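Local coordinates for protein serine--tRNA ligase (Pyrococcus horikoshii, PDB 2DQ0) that probably activates serine with ATP and attaches it to tRNA(Ser), and also to tRNA(Sec), as a homodimeric class-II aminoacyl-tRNA synthetase, at residues A[227-232]-A[383-388]. Sequence-based numbering, arbitrary orientation.
Sequences EGSTSF and RRLNIR
Over one face of the Phe-232 ring lies NH1 of Arg-384, 4.0 Å from CE2, with the ring and guanidinium planes inclined by 48°, neither stacked nor perpendicular. In the plane of the ring, at its edge, sits the carboxylate oxygen OE2 of Glu-227. The guanidinium has the carbonyl oxygens of Glu-227 and Gly-228 near its own edge, while Thr-230 O approaches it obliquely, 3.0 Å from NH1.

The contact illustrates how one arginine can tie a loop that follows a helix through a main-chain oxygen. Arg-384 meets Glu-227 side-on, NE and NH1 each donating to the single atom Glu-227 O over 2.9 Å. Both nitrogens lie in the carbonyl plane, yet the oxygen stands about 22° out of the guanidinium plane and neither N-H points straight at it, as two donors converge on one oxygen. A bend at chi3 (99°) turns the guanidinium into this position after CD has passed Gly-228 O at 3.6 Å. The third nitrogen, NH2, donates to Trp-104 O, so the side chain is held from two directions and its rotation is probably restricted.

Beside the arginine, Leu-385 adds an apolar contact. Its CD2 lies 3.4 Å from the CA of Gly-228, with CD1 against the carbonyl of the same residue.

Ser-229 turns its hydroxyl back to Val-225 O and its carbonyl receives Gln-381 NE2, while Ala-258 of helix 254-259 touches both Ser-229 and Leu-385. The loop between helices 223-227 and 234-237, with the side chain of Thr-230 about 8 Å from the bound seryl-adenylate analogue, is thereby joined to helix 382-385, which leads into strand 387-390, paired with strands 264-267 and 398-406 of the catalytic-core sheet.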
ATOM      1  N   GLU A 227     -12.748  -8.994  -8.616  1.00 51.34           N
ATOM      2  CA  GLU A 227     -13.617 -10.123  -8.880  1.00 50.32           C
ATOM      3  C   GLU A 227     -13.304 -10.718 -10.246  1.00 45.03           C
ATOM      4  O   GLU A 227     -13.681 -11.846 -10.549  1.00 45.69           O
ATOM      5  CB  GLU A 227     -15.093  -9.747  -8.703  1.00 45.83           C
ATOM      6  CG  GLU A 227     -15.645  -8.703  -9.593  1.00 59.93           C
ATOM      7  CD  GLU A 227     -16.905  -8.073  -9.004  1.00 65.85           C
ATOM      8  OE1 GLU A 227     -17.471  -7.169  -9.665  1.00 75.58           O
ATOM      9  OE2 GLU A 227     -17.322  -8.472  -7.884  1.00 52.18           O
ATOM     10  N   GLY A 228     -12.539  -9.984 -11.040  1.00 45.62           N
ATOM     11  CA  GLY A 228     -12.175 -10.494 -12.341  1.00 46.73           C
ATOM     12  C   GLY A 228     -10.939 -11.356 -12.232  1.00 51.92           C
ATOM     13  O   GLY A 228     -10.635 -12.120 -13.146  1.00 49.75           O
ATOM     14  N   SER A 229     -10.250 -11.272 -11.095  1.00 54.79           N
ATOM     15  CA  SER A 229      -8.997 -12.001 -10.889  1.00 46.23           C
ATOM     16  C   SER A 229      -8.980 -13.236  -9.994  1.00 50.20           C
ATOM     17  O   SER A 229      -8.072 -14.070 -10.124  1.00 49.05           O
ATOM     18  CB  SER A 229      -7.930 -11.031 -10.373  1.00 50.81           C
ATOM     19  OG  SER A 229      -7.680  -9.962 -11.273  1.00 40.59           O
ATOM     20  N   THR A 230      -9.940 -13.351  -9.076  1.00 44.04           N
ATOM     21  CA  THR A 230      -9.992 -14.505  -8.161  1.00 47.75           C
ATOM     22  C   THR A 230     -11.408 -14.868  -7.808  1.00 47.30           C
ATOM     23  O   THR A 230     -12.353 -14.347  -8.389  1.00 46.84           O
ATOM     24  CB  THR A 230      -9.284 -14.264  -6.790  1.00 45.91           C
ATOM     25  OG1 THR A 230      -9.674 -12.990  -6.261  1.00 51.38           O
ATOM     26  CG2 THR A 230      -7.801 -14.336  -6.929  1.00 56.11           C
ATOM     27  N   SER A 231     -11.548 -15.763  -6.835  1.00 40.88           N
ATOM     28  CA  SER A 231     -12.866 -16.180  -6.407  1.00 50.78           C
ATOM     29  C   SER A 231     -13.351 -15.221  -5.331  1.00 53.08           C
ATOM     30  O   SER A 231     -12.555 -14.631  -4.589  1.00 54.74           O
ATOM     31  CB  SER A 231     -12.854 -17.623  -5.885  1.00 40.54           C
ATOM     32  OG  SER A 231     -12.010 -17.760  -4.768  1.00 63.53           O
ATOM     33  N   PHE A 232     -14.661 -15.058  -5.272  1.00 50.96           N
ATOM     34  CA  PHE A 232     -15.278 -14.157  -4.327  1.00 57.09           C
ATOM     35  C   PHE A 232     -14.942 -14.416  -2.861  1.00 58.70           C
ATOM     36  O   PHE A 232     -15.033 -13.504  -2.044  1.00 62.80           O
ATOM     37  CB  PHE A 232     -16.786 -14.161  -4.563  1.00 58.34           C
ATOM     38  CG  PHE A 232     -17.180 -13.594  -5.898  1.00 60.22           C
ATOM     39  CD1 PHE A 232     -16.972 -12.256  -6.183  1.00 66.16           C
ATOM     40  CD2 PHE A 232     -17.740 -14.399  -6.872  1.00 61.73           C
ATOM     41  CE1 PHE A 232     -17.318 -11.733  -7.419  1.00 73.42           C
ATOM     42  CE2 PHE A 232     -18.087 -13.880  -8.114  1.00 65.95           C
ATOM     43  CZ  PHE A 232     -17.877 -12.549  -8.388  1.00 63.00           C
ATOM     44  N   ARG A 383     -12.250 -14.519 -19.470  1.00 50.05           N
ATOM     45  CA  ARG A 383     -13.694 -14.528 -19.656  1.00 56.40           C
ATOM     46  C   ARG A 383     -14.387 -13.570 -18.693  1.00 55.51           C
ATOM     47  O   ARG A 383     -15.470 -13.086 -18.988  1.00 61.18           O
ATOM     48  CB  ARG A 383     -14.230 -15.951 -19.490  1.00 62.58           C
ATOM     49  CG  ARG A 383     -15.547 -16.239 -20.203  1.00 71.71           C
ATOM     50  CD  ARG A 383     -15.844 -17.746 -20.209  1.00 74.06           C
ATOM     51  NE  ARG A 383     -14.941 -18.503 -21.085  1.00 65.35           N
ATOM     52  CZ  ARG A 383     -15.162 -18.721 -22.382  1.00 76.54           C
ATOM     53  NH1 ARG A 383     -14.288 -19.420 -23.095  1.00 69.23           N
ATOM     54  NH2 ARG A 383     -16.261 -18.249 -22.977  1.00 66.77           N
ATOM     55  N   ARG A 384     -13.759 -13.280 -17.554  1.00 52.15           N
ATOM     56  CA  ARG A 384     -14.353 -12.371 -16.571  1.00 50.36           C
ATOM     57  C   ARG A 384     -14.053 -10.930 -16.903  1.00 46.08           C
ATOM     58  O   ARG A 384     -14.924 -10.078 -16.857  1.00 44.31           O
ATOM     59  CB  ARG A 384     -13.826 -12.659 -15.157  1.00 51.27           C
ATOM     60  CG  ARG A 384     -14.315 -13.959 -14.548  1.00 52.61           C
ATOM     61  CD  ARG A 384     -13.296 -14.544 -13.563  1.00 56.18           C
ATOM     62  NE  ARG A 384     -13.623 -14.254 -12.170  1.00 49.33           N
ATOM     63  CZ  ARG A 384     -14.533 -14.910 -11.460  1.00 48.28           C
ATOM     64  NH1 ARG A 384     -14.761 -14.558 -10.198  1.00 53.94           N
ATOM     65  NH2 ARG A 384     -15.202 -15.924 -12.001  1.00 45.16           N
ATOM     66  N   LEU A 385     -12.805 -10.659 -17.239  1.00 51.12           N
ATOM     67  CA  LEU A 385     -12.387  -9.305 -17.555  1.00 53.54           C
ATOM     68  C   LEU A 385     -12.608  -8.922 -19.016  1.00 55.22           C
ATOM     69  O   LEU A 385     -12.279  -7.809 -19.426  1.00 49.58           O
ATOM     70  CB  LEU A 385     -10.917  -9.143 -17.185  1.00 54.31           C
ATOM     71  CG  LEU A 385     -10.688  -9.407 -15.700  1.00 54.42           C
ATOM     72  CD1 LEU A 385      -9.190  -9.440 -15.378  1.00 48.22           C
ATOM     73  CD2 LEU A 385     -11.427  -8.330 -14.909  1.00 50.05           C
ATOM     74  N   ASN A 386     -13.184  -9.843 -19.783  1.00 55.48           N
ATOM     75  CA  ASN A 386     -13.441  -9.641 -21.210  1.00 54.80           C
ATOM     76  C   ASN A 386     -12.166  -9.296 -21.963  1.00 49.00           C
ATOM     77  O   ASN A 386     -12.062  -8.246 -22.582  1.00 53.20           O
ATOM     78  CB  ASN A 386     -14.481  -8.540 -21.425  1.00 60.75           C
ATOM     79  CG  ASN A 386     -14.806  -8.316 -22.900  1.00 72.35           C
ATOM     80  OD1 ASN A 386     -15.588  -7.427 -23.238  1.00 77.88           O
ATOM     81  ND2 ASN A 386     -14.202  -9.118 -23.786  1.00 79.55           N
ATOM     82  N   ILE A 387     -11.190 -10.187 -21.903  1.00 44.94           N
ATOM     83  CA  ILE A 387      -9.936  -9.957 -22.582  1.00 49.97           C
ATOM     84  C   ILE A 387      -9.823 -10.941 -23.728  1.00 56.22           C
ATOM     85  O   ILE A 387      -9.504 -12.120 -23.539  1.00 60.97           O
ATOM     86  CB  ILE A 387      -8.759 -10.130 -21.628  1.00 52.55           C
ATOM     87  CG1 ILE A 387      -8.871  -9.106 -20.501  1.00 55.37           C
ATOM     88  CG2 ILE A 387      -7.454  -9.950 -22.369  1.00 46.39           C
ATOM     89  CD1 ILE A 387      -7.764  -9.212 -19.508  1.00 63.92           C
ATOM     90  N   ARG A 388     -10.101 -10.438 -24.924  1.00 56.44           N
ATOM     91  CA  ARG A 388     -10.045 -11.244 -26.125  1.00 59.11           C
ATOM     92  C   ARG A 388      -8.986 -10.709 -27.063  1.00 64.51           C
ATOM     93  O   ARG A 388      -8.333  -9.694 -26.784  1.00 64.12           O
ATOM     94  CB  ARG A 388     -11.404 -11.222 -26.819  1.00 56.05           C
ATOM     95  CG  ARG A 388     -12.522 -11.773 -25.963  1.00 63.91           C
ATOM     96  CD  ARG A 388     -13.839 -11.664 -26.657  1.00 59.89           C
ATOM     97  NE  ARG A 388     -14.216 -10.275 -26.877  1.00 71.52           N
ATOM     98  CZ  ARG A 388     -15.309  -9.898 -27.533  1.00 75.37           C
ATOM     99  NH1 ARG A 388     -15.581  -8.610 -27.680  1.00 75.62           N
ATOM    100  NH2 ARG A 388     -16.126 -10.812 -28.053  1.00 77.41           N
TER